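Histone-lysine N-methyltransferase SETMAR (Homo sapiens, PDB 3K9J) methylates histone H3 and, through its mariner transposase-derived domain, binds DNA, retains some nuclease activity and takes part in double-strand break repair. Local coordinates at residues W54-N59 with P83-V88; T89-A94 with Q116-M121; A95-Y100 with E206-Q211. The protein carries 3 engineered substitutions. All blocks are in the same frame, centred on the assembly; numbering follows the deposited sequence.

Interaction 1 (W54-N59 with P83-V88)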
loop_
_atom_site.group_PDB
_atom_site.type_symbol
_atom_site.label_atom_id
_atom_site.label_comp_id
_atom_site.label_asym_id
_atom_site.label_seq_id
_atom_site.Cartn_x
_atom_site.Cartn_y
_atom_site.Cartn_z
ATOM N N TRP B 54 5.817 23.330 -11.672
ATOM C CA TRP B 54 5.746 24.768 -11.933
ATOM C C TRP B 54 6.568 25.075 -13.160
ATOM O O TRP B 54 7.742 24.715 -13.233
ATOM C CB TRP B 54 6.292 25.550 -10.738
ATOM C CG TRP B 54 5.338 25.634 -9.598
ATOM C CD1 TRP B 54 5.465 25.051 -8.371
ATOM C CD2 TRP B 54 4.093 26.340 -9.579
ATOM N NE1 TRP B 54 4.373 25.356 -7.587
ATOM C CE2 TRP B 54 3.524 26.155 -8.305
ATOM C CE3 TRP B 54 3.413 27.130 -10.513
ATOM C CZ2 TRP B 54 2.303 26.713 -7.949
ATOM C CZ3 TRP B 54 2.202 27.674 -10.157
ATOM C CH2 TRP B 54 1.660 27.470 -8.886
ATOM N N ILE B 55 5.955 25.740 -14.132
ATOM C CA ILE B 55 6.668 26.163 -15.323
ATOM C C ILE B 55 6.873 27.678 -15.226
ATOM O O ILE B 55 5.917 28.427 -15.065
ATOM C CB ILE B 55 5.885 25.818 -16.600
ATOM C CG1 ILE B 55 5.725 24.303 -16.749
ATOM C CG2 ILE B 55 6.594 26.368 -17.830
ATOM C CD1 ILE B 55 5.338 23.894 -18.159
ATOM N N LEU B 56 8.124 28.114 -15.284
ATOM C CA LEU B 56 8.448 29.514 -15.054
ATOM C C LEU B 56 8.452 30.315 -16.358
ATOM O O LEU B 56 8.776 29.789 -17.425
ATOM C CB LEU B 56 9.805 29.625 -14.357
ATOM C CG LEU B 56 10.054 28.608 -13.243
ATOM C CD1 LEU B 56 11.442 28.799 -12.637
ATOM C CD2 LEU B 56 8.971 28.696 -12.172
ATOM N N TYR B 57 8.071 31.583 -16.276
ATOM C CA TYR B 57 8.168 32.460 -17.438
ATOM C C TYR B 57 8.411 33.899 -17.014
ATOM O O TYR B 57 8.508 34.195 -15.826
ATOM C CB TYR B 57 6.944 32.348 -18.349
ATOM C CG TYR B 57 5.636 32.684 -17.679
ATOM C CD1 TYR B 57 4.887 31.698 -17.063
ATOM C CD2 TYR B 57 5.145 33.983 -17.668
ATOM C CE1 TYR B 57 3.700 31.984 -16.448
ATOM C CE2 TYR B 57 3.941 34.281 -17.050
ATOM C CZ TYR B 57 3.227 33.273 -16.439
ATOM O OH TYR B 57 2.030 33.535 -15.817
ATOM N N ASP B 58 8.519 34.792 -17.991
ATOM C CA ASP B 58 8.968 36.143 -17.712
ATOM C C ASP B 58 10.307 36.036 -16.987
ATOM O O ASP B 58 10.582 36.774 -16.036
ATOM C CB ASP B 58 7.941 36.879 -16.852
ATOM C CG ASP B 58 8.287 38.338 -16.662
ATOM O OD1 ASP B 58 9.098 38.863 -17.458
ATOM O OD2 ASP B 58 7.751 38.957 -15.717
ATOM N N ASN B 59 11.136 35.099 -17.441
ATOM C CA ASN B 59 12.408 34.817 -16.779
ATOM C C ASN B 59 13.624 35.012 -17.681
ATOM O O ASN B 59 14.736 34.605 -17.325
ATOM C CB ASN B 59 12.409 33.400 -16.178
ATOM C CG ASN B 59 12.118 32.309 -17.211
ATOM O OD1 ASN B 59 11.888 32.581 -18.392
ATOM N ND2 ASN B 59 12.126 31.066 -16.759
ATOM N N PRO B 83 2.467 36.813 -11.903
ATOM C CA PRO B 83 2.776 35.564 -11.198
ATOM C C PRO B 83 4.101 34.944 -11.662
ATOM O O PRO B 83 4.911 34.524 -10.826
ATOM C CB PRO B 83 1.590 34.668 -11.555
ATOM C CG PRO B 83 0.453 35.638 -11.718
ATOM C CD PRO B 83 1.060 36.870 -12.340
ATOM N N LYS B 84 4.321 34.890 -12.972
ATOM C CA LYS B 84 5.609 34.449 -13.484
ATOM C C LYS B 84 5.739 32.916 -13.455
ATOM O O LYS B 84 6.826 32.373 -13.648
ATOM C CB LYS B 84 6.727 35.132 -12.680
ATOM C CG LYS B 84 8.143 34.906 -13.174
ATOM C CD LYS B 84 8.865 33.823 -12.384
ATOM C CE LYS B 84 10.283 33.623 -12.906
ATOM N NZ LYS B 84 11.083 32.705 -12.044
ATOM N N LYS B 85 4.629 32.218 -13.228
ATOM C CA LYS B 85 4.648 30.751 -13.273
ATOM C C LYS B 85 3.255 30.145 -13.343
ATOM O O LYS B 85 2.296 30.684 -12.772
ATOM C CB LYS B 85 5.428 30.170 -12.097
ATOM C CG LYS B 85 4.734 30.331 -10.763
ATOM C CD LYS B 85 5.630 29.889 -9.634
ATOM C CE LYS B 85 4.933 30.030 -8.301
ATOM N NZ LYS B 85 5.905 29.830 -7.192
ATOM N N VAL B 86 3.161 29.022 -14.058
ATOM C CA VAL B 86 1.900 28.335 -14.268
ATOM C C VAL B 86 2.125 26.855 -13.961
ATOM O O VAL B 86 3.137 26.283 -14.365
ATOM C CB VAL B 86 1.405 28.491 -15.726
ATOM C CG1 VAL B 86 2.464 28.052 -16.698
ATOM C CG2 VAL B 86 0.136 27.707 -15.942
ATOM N N MET B 87 1.199 26.253 -13.233
ATOM C CA MET B 87 1.321 24.843 -12.895
ATOM C C MET B 87 0.765 23.982 -14.009
ATOM O O MET B 87 -0.314 24.263 -14.529
ATOM C CB MET B 87 0.574 24.545 -11.604
ATOM C CG MET B 87 0.632 23.062 -11.217
ATOM S SD MET B 87 0.109 22.832 -9.530
ATOM C CE MET B 87 1.669 23.098 -8.696
ATOM N N VAL B 88 1.488 22.925 -14.374
ATOM C CA VAL B 88 0.980 21.996 -15.368
ATOM C C VAL B 88 0.779 20.638 -14.686
ATOM O O VAL B 88 1.509 20.315 -13.762
ATOM C CB VAL B 88 1.962 21.853 -16.557
ATOM C CG1 VAL B 88 3.286 21.265 -16.093
ATOM C CG2 VAL B 88 1.346 21.011 -17.675
#

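Interaction 2 (T89-A94 with Q116-M121)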
loop_
_atom_site.group_PDB
_atom_site.type_symbol
_atom_site.label_atom_id
_atom_site.label_comp_id
_atom_site.label_asym_id
_atom_site.label_seq_id
_atom_site.Cartn_x
_atom_site.Cartn_y
_atom_site.Cartn_z
ATOM N N THR B 89 -0.245 19.890 -15.085
ATOM C CA THR B 89 -0.402 18.509 -14.599
ATOM C C THR B 89 -0.285 17.591 -15.798
ATOM O O THR B 89 -0.803 17.912 -16.867
ATOM C CB THR B 89 -1.750 18.295 -13.916
ATOM O OG1 THR B 89 -1.914 19.271 -12.882
ATOM C CG2 THR B 89 -1.828 16.900 -13.296
ATOM N N ILE B 90 0.416 16.466 -15.638
ATOM C CA ILE B 90 0.615 15.545 -16.744
ATOM C C ILE B 90 0.242 14.139 -16.271
ATOM O O ILE B 90 0.553 13.764 -15.136
ATOM C CB ILE B 90 2.075 15.586 -17.301
ATOM C CG1 ILE B 90 2.237 14.654 -18.507
ATOM C CG2 ILE B 90 3.090 15.250 -16.225
ATOM C CD1 ILE B 90 3.587 14.780 -19.218
ATOM N N TRP B 91 -0.459 13.402 -17.130
ATOM C CA TRP B 91 -0.875 12.031 -16.857
ATOM C C TRP B 91 -0.399 11.200 -18.020
ATOM O O TRP B 91 -0.563 11.598 -19.171
ATOM C CB TRP B 91 -2.396 11.932 -16.777
ATOM C CG TRP B 91 -3.014 12.888 -15.790
ATOM C CD1 TRP B 91 -3.158 14.245 -15.932
ATOM C CD2 TRP B 91 -3.576 12.558 -14.522
ATOM N NE1 TRP B 91 -3.766 14.773 -14.820
ATOM C CE2 TRP B 91 -4.039 13.759 -13.943
ATOM C CE3 TRP B 91 -3.743 11.363 -13.820
ATOM C CZ2 TRP B 91 -4.648 13.795 -12.693
ATOM C CZ3 TRP B 91 -4.352 11.404 -12.572
ATOM C CH2 TRP B 91 -4.786 12.609 -12.022
ATOM N N TRP B 92 0.176 10.031 -17.746
ATOM C CA TRP B 92 0.691 9.232 -18.841
ATOM C C TRP B 92 0.790 7.763 -18.420
ATOM O O TRP B 92 0.665 7.450 -17.250
ATOM C CB TRP B 92 2.054 9.772 -19.287
ATOM C CG TRP B 92 3.070 9.859 -18.219
ATOM C CD1 TRP B 92 3.187 10.829 -17.265
ATOM C CD2 TRP B 92 4.131 8.937 -17.982
ATOM N NE1 TRP B 92 4.264 10.574 -16.458
ATOM C CE2 TRP B 92 4.855 9.407 -16.874
ATOM C CE3 TRP B 92 4.537 7.753 -18.602
ATOM C CZ2 TRP B 92 5.967 8.744 -16.375
ATOM C CZ3 TRP B 92 5.652 7.091 -18.105
ATOM C CH2 TRP B 92 6.352 7.587 -17.007
ATOM N N SER B 93 0.986 6.872 -19.376
ATOM C CA SER B 93 1.159 5.457 -19.043
ATOM C C SER B 93 2.231 4.857 -19.930
ATOM O O SER B 93 2.736 5.520 -20.828
ATOM C CB SER B 93 -0.162 4.711 -19.235
ATOM O OG SER B 93 -0.566 4.760 -20.592
ATOM N N ALA B 94 2.553 3.587 -19.702
ATOM C CA ALA B 94 3.528 2.891 -20.534
ATOM C C ALA B 94 3.168 3.048 -22.000
ATOM O O ALA B 94 4.027 2.944 -22.871
ATOM C CB ALA B 94 3.580 1.410 -20.167
ATOM N N GLN B 116 -11.774 16.894 -11.125
ATOM C CA GLN B 116 -12.249 17.238 -12.465
ATOM C C GLN B 116 -11.239 16.848 -13.540
ATOM O O GLN B 116 -11.612 16.426 -14.631
ATOM C CB GLN B 116 -12.547 18.736 -12.556
ATOM C CG GLN B 116 -13.580 19.197 -11.553
ATOM C CD GLN B 116 -13.972 20.654 -11.735
ATOM O OE1 GLN B 116 -14.875 21.150 -11.056
ATOM N NE2 GLN B 116 -13.296 21.346 -12.652
ATOM N N GLU B 117 -9.957 17.000 -13.219
ATOM C CA GLU B 117 -8.873 16.593 -14.105
ATOM C C GLU B 117 -8.871 15.078 -14.351
ATOM O O GLU B 117 -8.716 14.606 -15.485
ATOM C CB GLU B 117 -7.537 17.031 -13.508
ATOM C CG GLU B 117 -7.162 18.446 -13.871
ATOM C CD GLU B 117 -6.557 18.520 -15.255
ATOM O OE1 GLU B 117 -5.401 18.047 -15.419
ATOM O OE2 GLU B 117 -7.238 19.030 -16.175
ATOM N N ILE B 118 -9.036 14.325 -13.276
ATOM C CA ILE B 118 -9.106 12.865 -13.361
ATOM C C ILE B 118 -10.221 12.432 -14.333
ATOM O O ILE B 118 -10.026 11.544 -15.160
ATOM C CB ILE B 118 -9.310 12.258 -11.966
ATOM C CG1 ILE B 118 -8.080 12.556 -11.088
ATOM C CG2 ILE B 118 -9.585 10.749 -12.056
ATOM C CD1 ILE B 118 -8.180 12.028 -9.657
ATOM N N ASP B 119 -11.378 13.084 -14.253
ATOM C CA ASP B 119 -12.475 12.802 -15.183
ATOM C C ASP B 119 -12.053 13.031 -16.639
ATOM O O ASP B 119 -12.299 12.199 -17.504
ATOM C CB ASP B 119 -13.715 13.653 -14.854
ATOM C CG ASP B 119 -14.844 12.835 -14.231
ATOM O OD1 ASP B 119 -14.957 11.633 -14.545
ATOM O OD2 ASP B 119 -15.637 13.395 -13.443
ATOM N N GLU B 120 -11.423 14.169 -16.908
ATOM C CA GLU B 120 -10.959 14.478 -18.263
ATOM C C GLU B 120 -9.920 13.455 -18.742
ATOM O O GLU B 120 -9.989 12.963 -19.871
ATOM C CB GLU B 120 -10.377 15.893 -18.310
ATOM C CG GLU B 120 -9.873 16.312 -19.681
ATOM C CD GLU B 120 -11.003 16.695 -20.632
ATOM O OE1 GLU B 120 -12.176 16.731 -20.184
ATOM O OE2 GLU B 120 -10.710 16.961 -21.825
ATOM N N MET B 121 -8.961 13.135 -17.872
ATOM C CA MET B 121 -7.897 12.181 -18.208
ATOM C C MET B 121 -8.511 10.817 -18.504
ATOM O O MET B 121 -8.154 10.126 -19.468
ATOM C CB MET B 121 -6.909 12.078 -17.041
ATOM C CG MET B 121 -5.874 10.965 -17.162
ATOM S SD MET B 121 -6.462 9.332 -16.653
ATOM C CE MET B 121 -6.711 9.547 -14.890
#

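Interaction 3 (A95-Y100 with E206-Q211). With EDO (1,2-ethanediol), chain H.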
loop_
_atom_site.group_PDB
_atom_site.type_symbol
_atom_site.label_atom_id
_atom_site.label_comp_id
_atom_site.label_asym_id
_atom_site.label_seq_id
_atom_site.Cartn_x
_atom_site.Cartn_y
_atom_site.Cartn_z
ATOM N N ALA B 95 1.890 3.306 -22.261
ATOM C CA ALA B 95 1.394 3.480 -23.618
ATOM C C ALA B 95 1.659 4.875 -24.197
ATOM O O ALA B 95 1.598 5.054 -25.406
ATOM C CB ALA B 95 -0.089 3.178 -23.671
ATOM N N GLY B 96 1.941 5.861 -23.352
ATOM C CA GLY B 96 2.217 7.206 -23.848
ATOM C C GLY B 96 1.526 8.310 -23.070
ATOM O O GLY B 96 0.953 8.079 -22.001
ATOM N N LEU B 97 1.587 9.524 -23.608
ATOM C CA LEU B 97 0.963 10.682 -22.991
ATOM C C LEU B 97 -0.566 10.528 -22.975
ATOM O O LEU B 97 -1.169 10.158 -23.979
ATOM C CB LEU B 97 1.375 11.948 -23.766
ATOM C CG LEU B 97 0.965 13.325 -23.252
ATOM C CD1 LEU B 97 1.444 13.507 -21.812
ATOM C CD2 LEU B 97 1.523 14.433 -24.179
ATOM N N ILE B 98 -1.203 10.771 -21.837
ATOM C CA ILE B 98 -2.657 10.686 -21.835
ATOM C C ILE B 98 -3.295 12.076 -21.874
ATOM O O ILE B 98 -4.210 12.322 -22.663
ATOM C CB ILE B 98 -3.212 9.866 -20.650
ATOM C CG1 ILE B 98 -2.643 8.438 -20.675
ATOM C CG2 ILE B 98 -4.757 9.841 -20.677
ATOM C CD1 ILE B 98 -2.798 7.712 -19.344
ATOM N N HIS B 99 -2.792 12.985 -21.046
ATOM C CA HIS B 99 -3.464 14.263 -20.849
ATOM C C HIS B 99 -2.544 15.170 -20.055
ATOM O O HIS B 99 -1.798 14.701 -19.210
ATOM C CB HIS B 99 -4.767 14.020 -20.074
ATOM C CG HIS B 99 -5.464 15.268 -19.622
ATOM N ND1 HIS B 99 -5.606 15.602 -18.291
ATOM C CD2 HIS B 99 -6.090 16.245 -20.319
ATOM C CE1 HIS B 99 -6.265 16.742 -18.192
ATOM N NE2 HIS B 99 -6.574 17.148 -19.407
ATOM N N TYR B 100 -2.549 16.464 -20.356
ATOM C CA TYR B 100 -1.906 17.430 -19.484
ATOM C C TYR B 100 -2.752 18.685 -19.505
ATOM O O TYR B 100 -3.530 18.880 -20.419
ATOM C CB TYR B 100 -0.462 17.726 -19.915
ATOM C CG TYR B 100 -0.328 18.270 -21.318
ATOM C CD1 TYR B 100 -0.175 17.416 -22.397
ATOM C CD2 TYR B 100 -0.367 19.634 -21.564
ATOM C CE1 TYR B 100 -0.063 17.901 -23.679
ATOM C CE2 TYR B 100 -0.253 20.130 -22.851
ATOM C CZ TYR B 100 -0.099 19.253 -23.904
ATOM O OH TYR B 100 0.025 19.723 -25.193
ATOM N N GLU B 206 5.844 21.285 -26.662
ATOM C CA GLU B 206 6.806 20.819 -27.649
ATOM C C GLU B 206 7.522 19.570 -27.130
ATOM O O GLU B 206 7.511 18.528 -27.781
ATOM C CB GLU B 206 7.822 21.916 -27.956
ATOM C CG GLU B 206 8.872 21.517 -28.967
ATOM C CD GLU B 206 9.848 22.646 -29.264
ATOM O OE1 GLU B 206 9.568 23.807 -28.886
ATOM O OE2 GLU B 206 10.900 22.370 -29.879
ATOM N N PHE B 207 8.122 19.677 -25.947
ATOM C CA PHE B 207 8.783 18.532 -25.316
ATOM C C PHE B 207 7.925 17.267 -25.173
ATOM O O PHE B 207 8.285 16.218 -25.708
ATOM C CB PHE B 207 9.335 18.886 -23.935
ATOM C CG PHE B 207 9.984 17.716 -23.243
ATOM C CD1 PHE B 207 11.241 17.282 -23.628
ATOM C CD2 PHE B 207 9.334 17.043 -22.231
ATOM C CE1 PHE B 207 11.847 16.200 -23.005
ATOM C CE2 PHE B 207 9.924 15.967 -21.606
ATOM C CZ PHE B 207 11.188 15.544 -21.995
ATOM N N VAL B 208 6.824 17.342 -24.424
ATOM C CA VAL B 208 6.117 16.112 -24.050
ATOM C C VAL B 208 5.470 15.483 -25.267
ATOM O O VAL B 208 5.306 14.268 -25.340
ATOM C CB VAL B 208 5.043 16.314 -22.942
ATOM C CG1 VAL B 208 5.688 16.672 -21.604
ATOM C CG2 VAL B 208 4.028 17.361 -23.350
ATOM N N GLU B 209 5.108 16.314 -26.235
ATOM C CA GLU B 209 4.380 15.818 -27.397
ATOM C C GLU B 209 5.313 15.301 -28.481
ATOM O O GLU B 209 4.881 14.607 -29.401
ATOM C CB GLU B 209 3.448 16.896 -27.960
ATOM C CG GLU B 209 2.335 17.264 -27.005
ATOM C CD GLU B 209 1.189 18.001 -27.682
ATOM O OE1 GLU B 209 1.428 18.717 -28.679
ATOM O OE2 GLU B 209 0.047 17.868 -27.203
ATOM N N SER B 210 6.589 15.626 -28.367
ATOM C CA SER B 210 7.555 15.218 -29.374
ATOM C C SER B 210 8.202 13.870 -29.016
ATOM O O SER B 210 8.851 13.257 -29.862
ATOM C CB SER B 210 8.633 16.279 -29.540
ATOM O OG SER B 210 9.456 16.359 -28.388
ATOM N N GLN B 211 8.034 13.422 -27.769
ATOM C CA GLN B 211 8.626 12.146 -27.330
ATOM C C GLN B 211 7.907 10.957 -27.939
ATOM O O GLN B 211 6.704 11.009 -28.194
ATOM C CB GLN B 211 8.612 12.019 -25.804
ATOM C CG GLN B 211 9.310 13.156 -25.080
ATOM C CD GLN B 211 10.685 13.429 -25.657
ATOM O OE1 GLN B 211 11.433 12.503 -25.954
ATOM N NE2 GLN B 211 11.018 14.706 -25.833
HETATM C C1 EDO H . 15.895 10.453 -24.735
HETATM O O1 EDO H . 14.865 10.246 -25.709
HETATM C C2 EDO H . 15.476 11.606 -23.826
HETATM O O2 EDO H . 14.621 12.487 -24.578
#

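Interaction 1 (W54-N59 with P83-V88)
Lys84 and Tyr57 open an antiparallel pairing that runs on through two strands of the RNase H-like sheet. The Lys84 carbonyl O takes the Tyr57 N-H at 3.0 Å, the donor standing above the carbonyl plane, while the phenol ring of Tyr57 turns back so that the Lys84 carbonyl carbon lies over one of its faces. Beyond CB the path of the Lys84 side chain is doubtful, because the model sets its CG too close to the Tyr57 carbonyl O. Lys85 follows, in a non-hydrogen-bonded pair with Leu56. Its CG sits between the backbone N and the carbonyl carbon (chi1 70°), and the chain beyond is fully extended, which carries it across one face of the Trp54 indole. Lys85 CE hangs 3.9 Å from the centroid of the Trp54 six-membered ring as a CH-pi contact, and Lys85 NZ forms a cation-pi pair with the Trp54 five-membered ring, 4.6 Å from its centroid. Val86 is hydrogen-bonded to Ile55 in both directions: Ile55 N to Val86 O is 2.9 Å and Val86 N to Ile55 O is 3.0 Å. Val86 CG1 packs on Ile55 CB, on the face of the sheet turned from the indole. Met87 completes a sandwich of that indole: its bent thioether brings CE to 3.6 Å from Trp54 CE2 on the face opposite Lys85, with the sulfur farther off in a Met-aromatic contact. Val88 ends the segment, its CG1 3.9 Å from Ile55 CD1. Within the five-stranded sheet, strand 85-93 lies between 47-56 and 96-102. Ile55, Val86 and Val88 meet Phe102 of strand 96-102, and Ala200 and Phe204 of helix 197-210 cover Ile55.

Interaction 2 (T89-A94 with Q116-M121)
Trp91 meets Met121 where helix 111-128 packs on strand 85-93, an alpha-on-beta layer of the RNase H-like fold that DDE transposases share. The two side chains cross at about a right angle. Met121 CG comes down on one face of the indole near its rim, 3.6 Å from Trp91 CB, and CB lies over the five-membered ring in a CH-pi contact. Bends at chi2 (-82°) and chi3 (-67°) fold the thioether back along the ring, so that Met121 CE reaches Trp91 CE3 at 3.6 Å; the sulfur stands oblique to the six-membered ring, a Met-aromatic contact. Ile118, three residues earlier on the helix, sets CG1 3.4 Å from Trp91 CH2 at the far end of the indole. Segment axes 10.2 Å apart at closest approach, inclined at 38°, are bridged largely by this one aromatic side chain.

In the next shell, Tyr114 and His99 bring their rings against the indole, and Cys50 of strand 47-56 touches it as well. Glu117 bends at chi2 toward the strand, bringing OE1 near Thr89 CB, and that oxygen is held by a hydrogen bond with Ser101 OG. The buried indole N-H has no hydrogen-bond partner in the model; Glu117 OE1 lies near the ring plane at its edge, but 3.7 Å from Trp91 NE1.

Interaction 3 (A95-Y100 with E206-Q211)
Leu97 and Tyr100 receive Val208 and Glu209 where the end of helix 197-210 packs against strand 96-102, an outermost strand of the mixed RNase H-like sheet. The apolar part centres on Val208: its CG2 touches Leu97 CD2 at 3.9 Å and lies over one face of the phenol ring, 4.1 Å from Tyr100 CE1. Leu97 and Val208 cross nearly at right angles, and Leu97 CD2 also brushes the aliphatic Glu209 CG. Ile90 of strand 85-93 extends this patch, touching both Leu97 and Val208, while Phe204 meets the tyrosine ring edge-to-face.

The polar part is a single hydrogen bond, donated by the Tyr100 hydroxyl. Extended beyond CG, the Glu209 chain delivers its carboxylate to the ring edge, the two planes 75° apart. Its other oxygen, OE1, is taken by Gln205 NE2, so both oxygens are engaged. A phenylalanine in place of Tyr100 would probably keep the packing on Val208 but leave Glu209 OE2 without its hydrogen-bond donor, the carboxylate then held through OE1 by Gln205 alone among the partners described.

Backbone geometry adds a classic beta bulge: Ile98 and His99 together face Trp91 of the adjacent strand. At the helix terminus, Ser210 N and Gln211 NE2 approach Phe207 O from opposite faces of its plane. In the strand-to-helix bond itself, Tyr100 OH lies 2.7 Å from Glu209 OE2 and approaches it from above the carboxylate plane.

All three contacts draw on one mixed sheet of the mariner transposase domain, and strand 85-93 is shared by interactions 1 and 2. Interaction 1 closes before the other two open, whereas interactions 2 and 3 alternate along the chain. The centres of interactions 1 and 2 lie about 20 Å apart. Those of interactions 2 and 3 are about 11 Å apart, and these two touch through backbone hydrogen bonds between Trp91 and the Ile98-His99 bulge. Helix 197-210 reaches both interaction 1 and interaction 3. Helix 111-128 packs on the Trp91 side of strand 85-93, while neighbouring Ile90 points to the Val208 side, so the two helices cover opposite faces of the sheet. The magnesium-binding Asp51 lies on adjacent strand 47-56.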